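Local structure of serine--tRNA ligase (Pyrococcus horikoshii, 2DQ0) at residues 102-107 and 382-387; 259-264 and 273-278; 386-391 and 395-400. The protein catalyses the ATP-dependent attachment of serine to tRNA(Ser), and probably also to tRNA(Sec), working as a homodimeric class II aminoacyl-tRNA synthetase. All coordinates share one frame; numbering follows the deposited sequence.

Interaction 1: 102-107 and 382-387; sequences YLWRLP and ARRLNI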
loop_
_atom_site.group_PDB
_atom_site.type_symbol
_atom_site.label_atom_id
_atom_site.label_comp_id
_atom_site.label_asym_id
_atom_site.label_seq_id
_atom_site.Cartn_x
_atom_site.Cartn_y
_atom_site.Cartn_z
ATOM N N TYR A 102 1.353 -23.980 -21.266
ATOM C CA TYR A 102 0.478 -24.899 -20.561
ATOM C C TYR A 102 1.057 -25.238 -19.191
ATOM O O TYR A 102 0.345 -25.255 -18.178
ATOM C CB TYR A 102 0.302 -26.192 -21.354
ATOM C CG TYR A 102 -0.416 -26.012 -22.670
ATOM C CD1 TYR A 102 0.227 -26.278 -23.881
ATOM C CD2 TYR A 102 -1.740 -25.577 -22.704
ATOM C CE1 TYR A 102 -0.428 -26.109 -25.087
ATOM C CE2 TYR A 102 -2.406 -25.409 -23.900
ATOM C CZ TYR A 102 -1.748 -25.673 -25.091
ATOM O OH TYR A 102 -2.402 -25.484 -26.285
ATOM N N LEU A 103 2.355 -25.510 -19.148
ATOM C CA LEU A 103 2.964 -25.867 -17.879
ATOM C C LEU A 103 2.722 -24.839 -16.789
ATOM O O LEU A 103 2.516 -25.205 -15.645
ATOM C CB LEU A 103 4.471 -26.099 -18.048
ATOM C CG LEU A 103 4.901 -27.385 -18.769
ATOM C CD1 LEU A 103 6.422 -27.455 -18.813
ATOM C CD2 LEU A 103 4.319 -28.600 -18.050
ATOM N N TRP A 104 2.750 -23.555 -17.144
ATOM C CA TRP A 104 2.556 -22.475 -16.175
ATOM C C TRP A 104 1.107 -22.316 -15.821
ATOM O O TRP A 104 0.760 -21.673 -14.835
ATOM C CB TRP A 104 3.038 -21.135 -16.732
ATOM C CG TRP A 104 4.508 -20.942 -16.669
ATOM C CD1 TRP A 104 5.458 -21.594 -17.406
ATOM C CD2 TRP A 104 5.212 -20.041 -15.808
ATOM N NE1 TRP A 104 6.708 -21.154 -17.054
ATOM C CE2 TRP A 104 6.589 -20.199 -16.077
ATOM C CE3 TRP A 104 4.813 -19.115 -14.832
ATOM C CZ2 TRP A 104 7.575 -19.458 -15.406
ATOM C CZ3 TRP A 104 5.787 -18.383 -14.166
ATOM C CH2 TRP A 104 7.155 -18.559 -14.458
ATOM N N ARG A 105 0.258 -22.900 -16.648
ATOM C CA ARG A 105 -1.155 -22.773 -16.436
ATOM C C ARG A 105 -1.813 -24.040 -15.916
ATOM O O ARG A 105 -3.017 -24.233 -16.070
ATOM C CB ARG A 105 -1.797 -22.246 -17.729
ATOM C CG ARG A 105 -1.983 -20.715 -17.705
ATOM C CD ARG A 105 -1.948 -20.051 -19.077
ATOM N NE ARG A 105 -0.568 -19.948 -19.504
ATOM C CZ ARG A 105 0.012 -18.823 -19.891
ATOM N NH1 ARG A 105 -0.684 -17.703 -19.908
ATOM N NH2 ARG A 105 1.292 -18.829 -20.247
ATOM N N LEU A 106 -1.015 -24.899 -15.287
ATOM C CA LEU A 106 -1.526 -26.131 -14.702
ATOM C C LEU A 106 -1.325 -26.076 -13.187
ATOM O O LEU A 106 -0.283 -25.667 -12.702
ATOM C CB LEU A 106 -0.830 -27.351 -15.322
ATOM C CG LEU A 106 -1.266 -27.692 -16.760
ATOM C CD1 LEU A 106 -0.377 -28.793 -17.328
ATOM C CD2 LEU A 106 -2.732 -28.132 -16.771
ATOM N N PRO A 107 -2.341 -26.468 -12.418
ATOM C CA PRO A 107 -2.208 -26.426 -10.965
ATOM C C PRO A 107 -1.316 -27.498 -10.397
ATOM O O PRO A 107 -1.127 -28.545 -11.004
ATOM C CB PRO A 107 -3.651 -26.576 -10.478
ATOM C CG PRO A 107 -4.222 -27.504 -11.466
ATOM C CD PRO A 107 -3.676 -26.952 -12.804
ATOM N N ALA A 382 8.904 -22.481 -6.679
ATOM C CA ALA A 382 10.335 -22.646 -6.911
ATOM C C ALA A 382 10.634 -22.861 -8.384
ATOM O O ALA A 382 11.565 -22.271 -8.926
ATOM C CB ALA A 382 10.867 -23.813 -6.110
ATOM N N ARG A 383 9.843 -23.690 -9.046
ATOM C CA ARG A 383 10.096 -23.952 -10.456
ATOM C C ARG A 383 9.823 -22.719 -11.311
ATOM O O ARG A 383 10.401 -22.577 -12.378
ATOM C CB ARG A 383 9.250 -25.137 -10.924
ATOM C CG ARG A 383 9.797 -25.893 -12.131
ATOM C CD ARG A 383 9.038 -27.212 -12.336
ATOM N NE ARG A 383 9.326 -28.206 -11.295
ATOM C CZ ARG A 383 10.332 -29.081 -11.352
ATOM N NH1 ARG A 383 10.514 -29.946 -10.362
ATOM N NH2 ARG A 383 11.160 -29.105 -12.400
ATOM N N ARG A 384 8.962 -21.818 -10.837
ATOM C CA ARG A 384 8.640 -20.606 -11.593
ATOM C C ARG A 384 9.653 -19.517 -11.341
ATOM O O ARG A 384 10.117 -18.863 -12.259
ATOM C CB ARG A 384 7.251 -20.069 -11.217
ATOM C CG ARG A 384 6.089 -20.918 -11.696
ATOM C CD ARG A 384 4.876 -20.799 -10.766
ATOM N NE ARG A 384 3.865 -19.874 -11.268
ATOM C CZ ARG A 384 2.982 -20.169 -12.215
ATOM N NH1 ARG A 384 2.107 -19.247 -12.607
ATOM N NH2 ARG A 384 2.959 -21.382 -12.756
ATOM N N LEU A 385 9.993 -19.321 -10.080
ATOM C CA LEU A 385 10.939 -18.283 -9.708
ATOM C C LEU A 385 12.397 -18.730 -9.780
ATOM O O LEU A 385 13.303 -17.957 -9.472
ATOM C CB LEU A 385 10.608 -17.794 -8.302
ATOM C CG LEU A 385 9.191 -17.233 -8.232
ATOM C CD1 LEU A 385 8.797 -16.931 -6.782
ATOM C CD2 LEU A 385 9.130 -15.992 -9.119
ATOM N N ASN A 386 12.610 -19.971 -10.209
ATOM C CA ASN A 386 13.946 -20.559 -10.311
ATOM C C ASN A 386 14.680 -20.511 -8.979
ATOM O O ASN A 386 15.746 -19.922 -8.865
ATOM C CB ASN A 386 14.774 -19.846 -11.381
ATOM C CG ASN A 386 16.169 -20.447 -11.546
ATOM O OD1 ASN A 386 16.973 -19.949 -12.334
ATOM N ND2 ASN A 386 16.463 -21.517 -10.797
ATOM N N ILE A 387 14.097 -21.131 -7.966
ATOM C CA ILE A 387 14.708 -21.146 -6.658
ATOM C C ILE A 387 15.163 -22.559 -6.355
ATOM O O ILE A 387 14.367 -23.431 -5.992
ATOM C CB ILE A 387 13.725 -20.675 -5.591
ATOM C CG1 ILE A 387 13.309 -19.237 -5.892
ATOM C CG2 ILE A 387 14.360 -20.758 -4.222
ATOM C CD1 ILE A 387 12.332 -18.697 -4.903
#
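The backbone oxygen of Trp104 receives the guanidinium of Arg384, with NH2 of Arg384 standing 3.0 Å from O of Trp104. This bond joins two parts of a modular enzyme: Trp104 lies at the end region of the long helix 72-103, the second arm of the N-terminal coiled coil that in this family reaches out to tRNA, while Arg384 sits on the short helix 382-385 of the class II catalytic core. The bond is almost straight, at 168° about the hydrogen, and the oxygen lies in the guanidinium plane. NH2 approaches the C=O well to one side of its axis, tilted from the carbonyl plane. Trp104 offers this oxygen from a type I beta turn, Leu103 to Leu106.

The same two residues also meet through their side chains. The arginine chain crosses the six-membered ring of the indole at a slant, and CG of Arg384 stands over its face in a CH-pi contact, 3.8 Å from the ring centroid. Further out, the guanidinium turns a face to the rim of the indole, the two planes being inclined by 48°. A bend at chi3 (99°) lets one arginine chain do both jobs, its methylenes lying against the ring before the head swings round to the carbonyl. A second hold on the head comes from Glu227, whose backbone oxygen accepts NE, so the guanidinium is fixed from two directions. Met1 packs on both Trp104 and Arg384. At the centre of the guanidinium face, CE3 of Trp104 lies 3.4 Å from CZ of Arg384.

Interaction 2: 259-264 and 273-278; sequences GMHANE and LLYVGV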
loop_
_atom_site.group_PDB
_atom_site.type_symbol
_atom_site.label_atom_id
_atom_site.label_comp_id
_atom_site.label_asym_id
_atom_site.label_seq_id
_atom_site.Cartn_x
_atom_site.Cartn_y
_atom_site.Cartn_z
ATOM N N GLY A 259 9.489 -13.992 -4.034
ATOM C CA GLY A 259 10.342 -13.429 -5.055
ATOM C C GLY A 259 11.701 -13.040 -4.487
ATOM O O GLY A 259 12.673 -12.914 -5.230
ATOM N N MET A 260 11.772 -12.858 -3.173
ATOM C CA MET A 260 13.016 -12.466 -2.504
ATOM C C MET A 260 14.269 -13.244 -2.934
ATOM O O MET A 260 15.353 -12.679 -3.024
ATOM C CB MET A 260 12.847 -12.576 -0.981
ATOM C CG MET A 260 14.096 -12.246 -0.170
ATOM S SD MET A 260 13.836 -12.425 1.624
ATOM C CE MET A 260 14.249 -10.822 2.167
ATOM N N HIS A 261 14.123 -14.539 -3.187
ATOM C CA HIS A 261 15.253 -15.359 -3.594
ATOM C C HIS A 261 15.102 -15.920 -5.005
ATOM O O HIS A 261 15.654 -16.968 -5.325
ATOM C CB HIS A 261 15.458 -16.504 -2.599
ATOM C CG HIS A 261 15.931 -16.055 -1.253
ATOM N ND1 HIS A 261 17.173 -15.487 -1.052
ATOM C CD2 HIS A 261 15.332 -16.093 -0.038
ATOM C CE1 HIS A 261 17.317 -15.194 0.231
ATOM N NE2 HIS A 261 16.215 -15.552 0.867
ATOM N N ALA A 262 14.339 -15.226 -5.841
ATOM C CA ALA A 262 14.145 -15.649 -7.225
ATOM C C ALA A 262 15.518 -15.698 -7.891
ATOM O O ALA A 262 16.347 -14.822 -7.659
ATOM C CB ALA A 262 13.244 -14.652 -7.970
ATOM N N ASN A 263 15.744 -16.726 -8.707
ATOM C CA ASN A 263 16.995 -16.925 -9.437
ATOM C C ASN A 263 18.215 -17.102 -8.529
ATOM O O ASN A 263 19.233 -16.451 -8.710
ATOM C CB ASN A 263 17.234 -15.761 -10.410
ATOM C CG ASN A 263 16.224 -15.726 -11.541
ATOM O OD1 ASN A 263 15.788 -14.652 -11.965
ATOM N ND2 ASN A 263 15.852 -16.897 -12.049
ATOM N N GLU A 264 18.103 -17.966 -7.535
ATOM C CA GLU A 264 19.225 -18.215 -6.648
ATOM C C GLU A 264 19.381 -19.704 -6.485
ATOM O O GLU A 264 18.435 -20.476 -6.675
ATOM C CB GLU A 264 19.012 -17.620 -5.244
ATOM C CG GLU A 264 18.881 -16.104 -5.172
ATOM C CD GLU A 264 18.871 -15.588 -3.737
ATOM O OE1 GLU A 264 18.462 -14.431 -3.517
ATOM O OE2 GLU A 264 19.283 -16.335 -2.823
ATOM N N LEU A 273 14.932 -21.602 5.388
ATOM C CA LEU A 273 14.984 -20.152 5.534
ATOM C C LEU A 273 13.619 -19.814 6.107
ATOM O O LEU A 273 12.599 -20.120 5.499
ATOM C CB LEU A 273 15.161 -19.472 4.179
ATOM C CG LEU A 273 16.438 -19.776 3.388
ATOM C CD1 LEU A 273 16.465 -18.923 2.123
ATOM C CD2 LEU A 273 17.653 -19.477 4.231
ATOM N N LEU A 274 13.594 -19.207 7.282
ATOM C CA LEU A 274 12.322 -18.880 7.906
ATOM C C LEU A 274 12.011 -17.383 7.966
ATOM O O LEU A 274 12.686 -16.600 8.642
ATOM C CB LEU A 274 12.269 -19.476 9.311
ATOM C CG LEU A 274 12.691 -20.950 9.380
ATOM C CD1 LEU A 274 12.889 -21.289 10.844
ATOM C CD2 LEU A 274 11.663 -21.894 8.707
ATOM N N TYR A 275 10.964 -16.987 7.257
ATOM C CA TYR A 275 10.578 -15.593 7.262
ATOM C C TYR A 275 9.193 -15.321 7.827
ATOM O O TYR A 275 8.251 -16.084 7.631
ATOM C CB TYR A 275 10.658 -15.033 5.842
ATOM C CG TYR A 275 12.048 -15.051 5.273
ATOM C CD1 TYR A 275 13.048 -14.236 5.798
ATOM C CD2 TYR A 275 12.362 -15.863 4.188
ATOM C CE1 TYR A 275 14.325 -14.223 5.256
ATOM C CE2 TYR A 275 13.633 -15.858 3.632
ATOM C CZ TYR A 275 14.610 -15.035 4.169
ATOM O OH TYR A 275 15.854 -15.014 3.591
ATOM N N VAL A 276 9.092 -14.225 8.554
ATOM C CA VAL A 276 7.815 -13.783 9.066
ATOM C C VAL A 276 7.699 -12.322 8.645
ATOM O O VAL A 276 8.370 -11.448 9.192
ATOM C CB VAL A 276 7.698 -13.921 10.597
ATOM C CG1 VAL A 276 8.944 -13.346 11.311
ATOM C CG2 VAL A 276 6.434 -13.232 11.049
ATOM N N GLY A 277 6.869 -12.067 7.638
ATOM C CA GLY A 277 6.694 -10.709 7.164
ATOM C C GLY A 277 5.437 -10.038 7.683
ATOM O O GLY A 277 4.496 -10.706 8.143
ATOM N N VAL A 278 5.445 -8.704 7.626
ATOM C CA VAL A 278 4.309 -7.865 8.020
ATOM C C VAL A 278 4.123 -6.984 6.810
ATOM O O VAL A 278 5.103 -6.543 6.210
ATOM C CB VAL A 278 4.607 -6.854 9.159
ATOM C CG1 VAL A 278 3.312 -6.471 9.855
ATOM C CG2 VAL A 278 5.615 -7.390 10.097
#
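A hydrogen-bonded chain of side chains, carboxylate to imidazole to phenol, ties the turn after helix 254-259 to strand 273-282 of the catalytic sheet. His261 is its middle member: NE2 of His261 meets OH of Tyr275 at 2.8 Å in a nearly straight hydrogen bond (172°), in which either group could be the donor. The hydroxyl arrives at the edge of the imidazole, near its plane, and the two rings meet rim to rim with their planes 29° apart. On the other side of the imidazole, ND1 of His261 donates to the carboxylate of Glu264, 3.0 Å from OE1 of Glu264, with a weaker bond to OE2. OE1 is approached from above the carboxylate plane.

Met260 adds a Met-aromatic contact: its sulfur lies over one face of the phenol, SD being 4.1 Å from the centroid of the Tyr275 ring and displaced toward the hydroxyl end. With CG opposite the backbone N (chi1 178°) and the next torsion also extended, the methionine reaches straight out to that ring. The strand that carries Tyr275 belongs to the largely antiparallel sheet characteristic of class II synthetases, and the seryl-adenylate analogue is bound about 12 Å from the tyrosine side chain. CD1 of Leu273, two residues back and so on the same face of the strand, closes on the imidazole at 3.6 Å from NE2 of His261. Tyr310 sets its ring edge-to-face with the histidine. Replacing His261 by an alanine would probably leave the Tyr275 hydroxyl without this partner and deprive the Glu264 carboxylate of its ND1 donor. Across the dimer interface, Arg176 of the second subunit forms a salt bridge with OE1 of Glu264.

Interaction 3: 386-391 and 395-400; sequences NIRFRD and EKPRYV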
loop_
_atom_site.group_PDB
_atom_site.type_symbol
_atom_site.label_atom_id
_atom_site.label_comp_id
_atom_site.label_asym_id
_atom_site.label_seq_id
_atom_site.Cartn_x
_atom_site.Cartn_y
_atom_site.Cartn_z
ATOM N N ASN A 386 12.610 -19.971 -10.209
ATOM C CA ASN A 386 13.946 -20.559 -10.311
ATOM C C ASN A 386 14.680 -20.511 -8.979
ATOM O O ASN A 386 15.746 -19.922 -8.865
ATOM C CB ASN A 386 14.774 -19.846 -11.381
ATOM C CG ASN A 386 16.169 -20.447 -11.546
ATOM O OD1 ASN A 386 16.973 -19.949 -12.334
ATOM N ND2 ASN A 386 16.463 -21.517 -10.797
ATOM N N ILE A 387 14.097 -21.131 -7.966
ATOM C CA ILE A 387 14.708 -21.146 -6.658
ATOM C C ILE A 387 15.163 -22.559 -6.355
ATOM O O ILE A 387 14.367 -23.431 -5.992
ATOM C CB ILE A 387 13.725 -20.675 -5.591
ATOM C CG1 ILE A 387 13.309 -19.237 -5.892
ATOM C CG2 ILE A 387 14.360 -20.758 -4.222
ATOM C CD1 ILE A 387 12.332 -18.697 -4.903
ATOM N N ARG A 388 16.462 -22.774 -6.522
ATOM C CA ARG A 388 17.060 -24.069 -6.280
ATOM C C ARG A 388 18.064 -23.978 -5.153
ATOM O O ARG A 388 18.310 -22.899 -4.597
ATOM C CB ARG A 388 17.755 -24.557 -7.549
ATOM C CG ARG A 388 16.817 -24.710 -8.725
ATOM C CD ARG A 388 17.554 -25.117 -9.956
ATOM N NE ARG A 388 18.491 -24.089 -10.385
ATOM C CZ ARG A 388 19.321 -24.224 -11.416
ATOM N NH1 ARG A 388 20.135 -23.232 -11.744
ATOM N NH2 ARG A 388 19.343 -25.359 -12.112
ATOM N N PHE A 389 18.638 -25.126 -4.817
ATOM C CA PHE A 389 19.641 -25.202 -3.771
ATOM C C PHE A 389 20.556 -26.379 -4.080
ATOM O O PHE A 389 20.170 -27.298 -4.805
ATOM C CB PHE A 389 18.980 -25.417 -2.414
ATOM C CG PHE A 389 18.457 -26.806 -2.215
ATOM C CD1 PHE A 389 17.457 -27.307 -3.039
ATOM C CD2 PHE A 389 18.986 -27.621 -1.220
ATOM C CE1 PHE A 389 16.987 -28.605 -2.884
ATOM C CE2 PHE A 389 18.527 -28.924 -1.049
ATOM C CZ PHE A 389 17.520 -29.423 -1.886
ATOM N N ARG A 390 21.770 -26.336 -3.540
ATOM C CA ARG A 390 22.742 -27.412 -3.725
ATOM C C ARG A 390 23.377 -27.640 -2.356
ATOM O O ARG A 390 23.675 -26.690 -1.632
ATOM C CB ARG A 390 23.792 -27.021 -4.783
ATOM C CG ARG A 390 25.035 -26.294 -4.267
ATOM C CD ARG A 390 25.638 -25.388 -5.336
ATOM N NE ARG A 390 25.720 -26.037 -6.645
ATOM C CZ ARG A 390 25.937 -25.386 -7.788
ATOM N NH1 ARG A 390 26.003 -26.051 -8.938
ATOM N NH2 ARG A 390 26.078 -24.063 -7.785
ATOM N N ASP A 391 23.551 -28.899 -1.982
ATOM C CA ASP A 391 24.141 -29.226 -0.683
ATOM C C ASP A 391 25.666 -29.271 -0.718
ATOM O O ASP A 391 26.331 -28.995 0.278
ATOM C CB ASP A 391 23.591 -30.562 -0.191
ATOM C CG ASP A 391 22.510 -30.391 0.841
ATOM O OD1 ASP A 391 21.762 -31.358 1.080
ATOM O OD2 ASP A 391 22.416 -29.291 1.424
ATOM N N GLU A 395 27.588 -30.409 -7.600
ATOM C CA GLU A 395 26.652 -30.149 -8.696
ATOM C C GLU A 395 25.208 -30.600 -8.461
ATOM O O GLU A 395 24.848 -31.109 -7.400
ATOM C CB GLU A 395 27.173 -30.792 -9.992
ATOM C CG GLU A 395 27.282 -32.316 -9.939
ATOM C CD GLU A 395 28.101 -32.897 -11.092
ATOM O OE1 GLU A 395 27.758 -32.639 -12.268
ATOM O OE2 GLU A 395 29.089 -33.615 -10.817
ATOM N N LYS A 396 24.395 -30.383 -9.486
ATOM C CA LYS A 396 22.986 -30.748 -9.508
ATOM C C LYS A 396 22.059 -29.997 -8.567
ATOM O O LYS A 396 21.538 -30.569 -7.607
ATOM C CB LYS A 396 22.819 -32.244 -9.259
ATOM C CG LYS A 396 21.921 -32.931 -10.280
ATOM C CD LYS A 396 20.659 -32.125 -10.581
ATOM C CE LYS A 396 20.665 -31.581 -12.016
ATOM N NZ LYS A 396 21.790 -30.640 -12.303
ATOM N N PRO A 397 21.835 -28.700 -8.830
ATOM C CA PRO A 397 20.937 -27.963 -7.942
ATOM C C PRO A 397 19.496 -28.449 -8.116
ATOM O O PRO A 397 19.035 -28.705 -9.232
ATOM C CB PRO A 397 21.144 -26.509 -8.371
ATOM C CG PRO A 397 21.522 -26.625 -9.815
ATOM C CD PRO A 397 22.464 -27.798 -9.812
ATOM N N ARG A 398 18.804 -28.605 -6.993
ATOM C CA ARG A 398 17.419 -29.057 -6.999
ATOM C C ARG A 398 16.491 -27.958 -6.466
ATOM O O ARG A 398 16.902 -27.116 -5.656
ATOM C CB ARG A 398 17.266 -30.308 -6.133
ATOM C CG ARG A 398 18.104 -31.490 -6.563
ATOM C CD ARG A 398 17.815 -32.680 -5.654
ATOM N NE ARG A 398 18.222 -32.440 -4.270
ATOM C CZ ARG A 398 17.487 -32.752 -3.200
ATOM N NH1 ARG A 398 17.956 -32.495 -1.983
ATOM N NH2 ARG A 398 16.278 -33.305 -3.332
ATOM N N TYR A 399 15.242 -27.977 -6.927
ATOM C CA TYR A 399 14.250 -26.998 -6.496
ATOM C C TYR A 399 13.913 -27.162 -5.023
ATOM O O TYR A 399 13.883 -28.261 -4.481
ATOM C CB TYR A 399 12.985 -27.107 -7.355
ATOM C CG TYR A 399 13.207 -26.604 -8.762
ATOM C CD1 TYR A 399 13.384 -25.242 -9.011
ATOM C CD2 TYR A 399 13.280 -27.486 -9.841
ATOM C CE1 TYR A 399 13.621 -24.773 -10.298
ATOM C CE2 TYR A 399 13.519 -27.025 -11.134
ATOM C CZ TYR A 399 13.680 -25.668 -11.352
ATOM O OH TYR A 399 13.830 -25.189 -12.630
ATOM N N VAL A 400 13.694 -26.041 -4.367
ATOM C CA VAL A 400 13.366 -26.036 -2.953
ATOM C C VAL A 400 11.852 -26.182 -2.833
ATOM O O VAL A 400 11.117 -26.225 -3.835
ATOM C CB VAL A 400 13.780 -24.683 -2.335
ATOM C CG1 VAL A 400 15.231 -24.318 -2.759
ATOM C CG2 VAL A 400 12.826 -23.585 -2.826
#
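Strand 387-390 and the start of strand 398-406 run antiparallel as the two arms of a beta hairpin, with Arg388 facing Tyr399 as a non-hydrogen-bonded pair and Phe389 facing Arg398 as a hydrogen-bonded one. N of Arg398 donates to O of Phe389 at 2.9 Å, and N of Phe389 returns a bond to O of Arg398, an oxygen whose position is less certain. N of Val400 reaches O of Ile387 at 3.1 Å, lying in the carbonyl plane. Beyond the paired residues, CA of Pro397 adds a C-H...O contact to O of Phe389.

Phe389 and Arg398 project from the same face of the hairpin. CG of Phe389 lies between its backbone N and carbonyl carbon (chi1 74°), a setting that leans the ring across the neighbouring strand. There it lies over a face of the Arg398 guanidinium, the two planes 55° apart, and CB of Phe389 lies 3.9 Å from CG1 of Val400. The other methyl, CG2 of Val400, meets CG2 of Ile387 at 3.5 Å.

Arg388 spans two partners. Its methylenes cross one face of the Tyr399 ring, where CD of Arg388 makes a CH-pi contact 4.2 Å from the ring centroid. After a bend at chi3 (-64°), its guanidinium comes to lie with a face against the proline, NH2 of Arg388 being 3.4 Å from CG of Pro397. Ile265 of strand 264-267 packs on both of these residues.

Arg388 and Arg398 thus use flat faces and methylenes within the hairpin, and for Arg398 the charge is answered elsewhere, in a salt bridge to Glu314; across this contact the cohesion comes from backbone bonds, apolar packing and guanidinium faces laid on a ring and a proline, with no salt bridge between the segments.

In the fold
The three contacts cluster where the N-terminal domain meets the catalytic core, their centres about 15 to 17 Å apart. Residues 102-107 come first in the chain, at the end of the coiled-coil arm; the segments of interaction 2 follow, and residues 382-400 complete interaction 1 and hold the whole of interaction 3. Interactions 1 and 3 share Asn386 and Ile387, where helix 382-385 passes into strand 387-390. Interaction 2 joins them through Asn263, whose backbone N probably bonds to O of Leu385, and through Glu264, where strand 264-267 pairs in parallel with 387-390. Interactions 2 and 3 belong to one mixed sheet, to which interaction 1 probably connects the base of the tRNA-binding arm through helix 382-385.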